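Local coordinates for glycosyl hydrolases family 31 family protein (Aspergillus niger, PDB 6DRU) that hydrolyses xyloglucan oligosaccharides, releasing alpha-xylose from their non-reducing terminal glucose, at residues Y252-E260 with A567-W575. Numbering follows the deposited sequence.
Sequences YIQSKLRYE and AYTCANEPW. With NAG (2-acetamido-2-deoxy-beta-D-glucopyranose), chain D; BMA (beta-D-mannopyranose), chain B; MAN (alpha-D-mannopyranose), chain C; NAG (2-acetamido-2-deoxy-beta-D-glucopyranose), chain E.
Lys-256 reaches across to the backbone of 567-575, where its NZ donates to Cys-570 O at 3.0 Å, from above the carbonyl plane. Its chain runs extended beyond CG (chi2 163°), which carries the ammonium that far. A water accepts from NZ, accepts from Thr-569 N and donates to Arg-258 O. Arg-258 N, the nitrogen of the cis peptide after Leu-257, donates to Thr-569 OG1 at 3.0 Å.

Gln-254 NE2 donates to Asn-572 O at 3.1 Å, nearly straight (167°); this oxygen lies in the Gln-254 amide plane but is met from above its own carbonyl plane. Asn-572 ND2 returns a bond to Ser-255 O at 3.2 Å and also bonds Thr-556. Glu-573 OE1 is gripped from opposite faces of its carboxylate, by Tyr-259 OH at 3.0 Å and by Asn-572 N. Gln-254 positions this tyrosine, since NE2 also donates to its OH. Tyr-252 OH holds Gln-254 OE1 in turn.

Further along, Glu-260 CG sits over the Tyr-568 ring face, 3.6 Å from the centroid, a CH-pi contact. Tyr-568 CD1 lies over one Arg-258 guanidinium face, planes 67° apart. Protein-attached glycans pack here: beta-mannose O2 donates to Glu-260 OE2, N-acetylglucosamine O6 weakly to Tyr-568 OH.

The contact joins barrel strand 252-254 and its following loop to the loop before helix 582-594. Leu-257 touches the bound xylose. The chemistry implies a polar, buried seam beside the active site; Glu-573, not in contact, and Glu-264, a long, weak pair, probably help offset the Lys-256 charge.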
loop_
_atom_site.group_PDB
_atom_site.type_symbol
_atom_site.label_atom_id
_atom_site.label_comp_id
_atom_site.label_asym_id
_atom_site.label_seq_id
_atom_site.Cartn_x
_atom_site.Cartn_y
_atom_site.Cartn_z
ATOM N N TYR A 252 21.728 -35.995 31.598
ATOM C CA TYR A 252 21.790 -36.487 30.229
ATOM C C TYR A 252 20.388 -36.558 29.640
ATOM O O TYR A 252 19.496 -37.186 30.218
ATOM C CB TYR A 252 22.459 -37.860 30.190
ATOM C CG TYR A 252 22.490 -38.501 28.823
ATOM C CD1 TYR A 252 23.353 -38.042 27.835
ATOM C CD2 TYR A 252 21.666 -39.579 28.525
ATOM C CE1 TYR A 252 23.385 -38.631 26.585
ATOM C CE2 TYR A 252 21.692 -40.176 27.279
ATOM C CZ TYR A 252 22.552 -39.700 26.313
ATOM O OH TYR A 252 22.578 -40.294 25.072
ATOM N N ILE A 253 20.201 -35.916 28.492
ATOM C CA ILE A 253 18.902 -35.824 27.836
ATOM C C ILE A 253 18.944 -36.691 26.585
ATOM O O ILE A 253 19.671 -36.391 25.629
ATOM C CB ILE A 253 18.536 -34.373 27.502
ATOM C CG1 ILE A 253 18.411 -33.552 28.787
ATOM C CG2 ILE A 253 17.245 -34.317 26.701
ATOM C CD1 ILE A 253 18.477 -32.061 28.568
ATOM N N GLN A 254 18.157 -37.764 26.587
ATOM C CA GLN A 254 18.091 -38.692 25.466
ATOM C C GLN A 254 16.945 -38.304 24.540
ATOM O O GLN A 254 15.821 -38.076 24.995
ATOM C CB GLN A 254 17.903 -40.124 25.965
ATOM C CG GLN A 254 17.827 -41.163 24.860
ATOM C CD GLN A 254 19.123 -41.280 24.084
ATOM O OE1 GLN A 254 20.211 -41.240 24.660
ATOM N NE2 GLN A 254 19.014 -41.419 22.769
ATOM N N SER A 255 17.233 -38.234 23.244
ATOM C CA SER A 255 16.218 -37.886 22.260
ATOM C C SER A 255 16.672 -38.371 20.894
ATOM O O SER A 255 17.856 -38.640 20.672
ATOM C CB SER A 255 15.955 -36.376 22.230
ATOM O OG SER A 255 15.035 -36.041 21.207
ATOM N N LYS A 256 15.709 -38.481 19.984
ATOM C CA LYS A 256 15.977 -38.807 18.589
ATOM C C LYS A 256 14.692 -38.599 17.801
ATOM O O LYS A 256 13.632 -38.317 18.364
ATOM C CB LYS A 256 16.486 -40.240 18.414
ATOM C CG LYS A 256 15.403 -41.301 18.506
ATOM C CD LYS A 256 15.886 -42.616 17.922
ATOM C CE LYS A 256 14.736 -43.587 17.719
ATOM N NZ LYS A 256 15.157 -44.779 16.932
ATOM N N LEU A 257 14.801 -38.749 16.487
ATOM C CA LEU A 257 13.652 -38.731 15.590
ATOM C C LEU A 257 13.501 -40.143 15.029
ATOM O O LEU A 257 14.221 -40.524 14.102
ATOM C CB LEU A 257 13.834 -37.692 14.483
ATOM C CG LEU A 257 12.641 -37.255 13.619
ATOM C CD1 LEU A 257 13.046 -36.096 12.726
ATOM C CD2 LEU A 257 12.065 -38.377 12.764
ATOM N N ARG A 258 12.575 -40.924 15.586
ATOM C CA ARG A 258 11.749 -40.554 16.735
ATOM C C ARG A 258 11.289 -41.827 17.438
ATOM O O ARG A 258 11.240 -42.893 16.825
ATOM C CB ARG A 258 10.534 -39.722 16.304
ATOM C CG ARG A 258 9.603 -40.417 15.323
ATOM C CD ARG A 258 8.515 -39.470 14.842
ATOM N NE ARG A 258 7.581 -40.114 13.923
ATOM C CZ ARG A 258 6.446 -40.697 14.299
ATOM N NH1 ARG A 258 6.100 -40.721 15.580
ATOM N NH2 ARG A 258 5.655 -41.259 13.394
ATOM N N TYR A 259 10.952 -41.725 18.722
ATOM C CA TYR A 259 10.351 -42.849 19.429
ATOM C C TYR A 259 8.861 -42.875 19.111
ATOM O O TYR A 259 8.128 -41.940 19.452
ATOM C CB TYR A 259 10.613 -42.747 20.929
ATOM C CG TYR A 259 12.089 -42.663 21.250
ATOM C CD1 TYR A 259 12.936 -43.731 20.983
ATOM C CD2 TYR A 259 12.639 -41.515 21.804
ATOM C CE1 TYR A 259 14.286 -43.659 21.261
ATOM C CE2 TYR A 259 13.989 -41.434 22.087
ATOM C CZ TYR A 259 14.808 -42.508 21.812
ATOM O OH TYR A 259 16.152 -42.431 22.095
ATOM N N GLU A 260 8.416 -43.952 18.463
ATOM C CA GLU A 260 7.176 -43.928 17.700
ATOM C C GLU A 260 5.954 -44.394 18.484
ATOM O O GLU A 260 4.856 -43.874 18.256
ATOM C CB GLU A 260 7.347 -44.778 16.436
ATOM C CG GLU A 260 6.291 -44.558 15.374
ATOM C CD GLU A 260 5.222 -45.623 15.402
ATOM O OE1 GLU A 260 5.233 -46.446 16.342
ATOM O OE2 GLU A 260 4.371 -45.640 14.489
ATOM N N ALA A 567 13.794 -50.683 14.744
ATOM C CA ALA A 567 12.752 -49.819 15.282
ATOM C C ALA A 567 12.153 -49.015 14.134
ATOM O O ALA A 567 12.422 -49.282 12.958
ATOM C CB ALA A 567 13.308 -48.916 16.387
ATOM N N TYR A 568 11.322 -48.029 14.482
ATOM C CA TYR A 568 10.702 -47.180 13.469
ATOM C C TYR A 568 11.748 -46.359 12.722
ATOM O O TYR A 568 11.628 -46.141 11.511
ATOM C CB TYR A 568 9.662 -46.274 14.129
ATOM C CG TYR A 568 8.863 -45.423 13.170
ATOM C CD1 TYR A 568 9.088 -44.056 13.075
ATOM C CD2 TYR A 568 7.883 -45.984 12.360
ATOM C CE1 TYR A 568 8.361 -43.269 12.203
ATOM C CE2 TYR A 568 7.150 -45.204 11.484
ATOM C CZ TYR A 568 7.394 -43.848 11.409
ATOM O OH TYR A 568 6.672 -43.064 10.541
ATOM N N THR A 569 12.778 -45.894 13.428
ATOM C CA THR A 569 13.875 -45.135 12.842
ATOM C C THR A 569 15.196 -45.714 13.334
ATOM O O THR A 569 15.231 -46.544 14.246
ATOM C CB THR A 569 13.791 -43.642 13.196
ATOM O OG1 THR A 569 13.728 -43.486 14.620
ATOM C CG2 THR A 569 12.557 -43.015 12.572
ATOM N N CYS A 570 16.291 -45.267 12.725
ATOM C CA CYS A 570 17.611 -45.680 13.184
ATOM C C CYS A 570 17.881 -45.149 14.589
ATOM O O CYS A 570 17.320 -44.136 15.016
ATOM C CB CYS A 570 18.695 -45.197 12.220
ATOM S SG CYS A 570 18.641 -45.959 10.572
ATOM N N ALA A 571 18.750 -45.851 15.311
ATOM C CA ALA A 571 18.953 -45.597 16.728
ATOM C C ALA A 571 19.913 -44.432 16.963
ATOM O O ALA A 571 20.662 -44.010 16.077
ATOM C CB ALA A 571 19.482 -46.851 17.425
ATOM N N ASN A 572 19.874 -43.911 18.199
ATOM C CA ASN A 572 20.752 -42.823 18.622
ATOM C C ASN A 572 21.102 -42.954 20.102
ATOM O O ASN A 572 21.281 -41.944 20.793
ATOM C CB ASN A 572 20.097 -41.458 18.337
ATOM C CG ASN A 572 21.051 -40.289 18.538
ATOM O OD1 ASN A 572 22.067 -40.174 17.855
ATOM N ND2 ASN A 572 20.721 -39.414 19.482
ATOM N N GLU A 573 21.202 -44.178 20.598
ATOM C CA GLU A 573 21.448 -44.464 22.001
ATOM C C GLU A 573 22.942 -44.600 22.259
ATOM O O GLU A 573 23.722 -44.856 21.336
ATOM C CB GLU A 573 20.719 -45.745 22.407
ATOM C CG GLU A 573 19.196 -45.617 22.489
ATOM C CD GLU A 573 18.539 -45.424 21.131
ATOM O OE1 GLU A 573 18.116 -44.289 20.826
ATOM O OE2 GLU A 573 18.460 -46.405 20.360
ATOM N N PRO A 574 23.383 -44.423 23.511
ATOM C CA PRO A 574 24.826 -44.495 23.797
ATOM C C PRO A 574 25.460 -45.839 23.466
ATOM O O PRO A 574 26.695 -45.918 23.408
ATOM C CB PRO A 574 24.905 -44.199 25.304
ATOM C CG PRO A 574 23.522 -44.403 25.822
ATOM C CD PRO A 574 22.608 -44.039 24.701
ATOM N N TRP A 575 24.670 -46.886 23.243
ATOM C CA TRP A 575 25.181 -48.193 22.858
ATOM C C TRP A 575 24.982 -48.491 21.377
ATOM O O TRP A 575 25.182 -49.633 20.954
ATOM C CB TRP A 575 24.511 -49.283 23.697
ATOM C CG TRP A 575 23.028 -49.150 23.730
ATOM C CD1 TRP A 575 22.140 -49.624 22.811
ATOM C CD2 TRP A 575 22.250 -48.497 24.740
ATOM N NE1 TRP A 575 20.858 -49.304 23.182
ATOM C CE2 TRP A 575 20.897 -48.613 24.365
ATOM C CE3 TRP A 575 22.567 -47.825 25.925
ATOM C CZ2 TRP A 575 19.862 -48.082 25.132
ATOM C CZ3 TRP A 575 21.537 -47.300 26.686
ATOM C CH2 TRP A 575 20.201 -47.432 26.287
HETATM C C1 NAG D . 1.067 -42.243 10.813
HETATM C C2 NAG D . 0.135 -43.164 11.569
HETATM C C3 NAG D . 0.874 -44.178 12.359
HETATM C C4 NAG D . 1.873 -44.894 11.477
HETATM C C5 NAG D . 2.792 -43.862 10.862
HETATM C C6 NAG D . 3.830 -44.528 9.985
HETATM C C7 NAG D . -2.033 -42.109 12.112
HETATM C C8 NAG D . -2.884 -41.298 13.064
HETATM N N2 NAG D . -0.684 -42.401 12.446
HETATM O O3 NAG D . -0.049 -45.062 12.951
HETATM O O4 NAG D . 2.620 -45.816 12.235
HETATM O O5 NAG D . 2.013 -42.985 10.084
HETATM O O6 NAG D . 4.029 -43.753 8.824
HETATM O O7 NAG D . -2.502 -42.511 11.066
HETATM C C1 BMA B . 2.059 -47.056 11.759
HETATM C C2 BMA B . 3.207 -47.901 12.315
HETATM C C3 BMA B . 2.889 -49.379 12.083
HETATM C C4 BMA B . 1.494 -49.751 12.610
HETATM C C5 BMA B . 0.445 -48.789 12.035
HETATM C C6 BMA B . -0.947 -49.026 12.594
HETATM O O2 BMA B . 3.276 -47.698 13.715
HETATM O O3 BMA B . 3.874 -50.232 12.654
HETATM O O4 BMA B . 1.174 -51.078 12.224
HETATM O O5 BMA B . 0.836 -47.443 12.348
HETATM O O6 BMA B . -0.827 -49.412 13.957
HETATM C C1 MAN C . 4.501 -51.120 11.722
HETATM C C2 MAN C . 5.161 -52.200 12.551
HETATM C C3 MAN C . 6.382 -51.640 13.254
HETATM C C4 MAN C . 7.254 -50.874 12.283
HETATM C C5 MAN C . 6.399 -49.892 11.513
HETATM C C6 MAN C . 7.249 -49.086 10.556
HETATM O O2 MAN C . 5.535 -53.274 11.720
HETATM O O3 MAN C . 7.119 -52.701 13.816
HETATM O O4 MAN C . 8.242 -50.169 12.993
HETATM O O5 MAN C . 5.425 -50.606 10.794
HETATM O O6 MAN C . 6.483 -48.028 10.023
HETATM C C1 NAG E . 6.397 -50.254 18.829
HETATM C C2 NAG E . 6.093 -51.062 17.585
HETATM C C3 NAG E . 6.811 -52.361 17.558
HETATM C C4 NAG E . 8.283 -52.148 17.821
HETATM C C5 NAG E . 8.461 -51.379 19.111
HETATM C C6 NAG E . 9.929 -51.113 19.357
HETATM C C7 NAG E . 3.932 -50.526 16.572
HETATM C C8 NAG E . 4.633 -49.514 15.702
HETATM N N2 NAG E . 4.691 -51.280 17.499
HETATM O O3 NAG E . 6.600 -52.992 16.316
HETATM O O4 NAG E . 8.923 -53.398 17.913
HETATM O O5 NAG E . 7.788 -50.150 19.004
HETATM O O6 NAG E . 10.479 -50.472 18.227
HETATM O O7 NAG E . 2.732 -50.688 16.474
HETATM O O HOH W 1 23.632 -41.097 22.628
HETATM O O HOH W 2 12.517 -45.519 16.341
#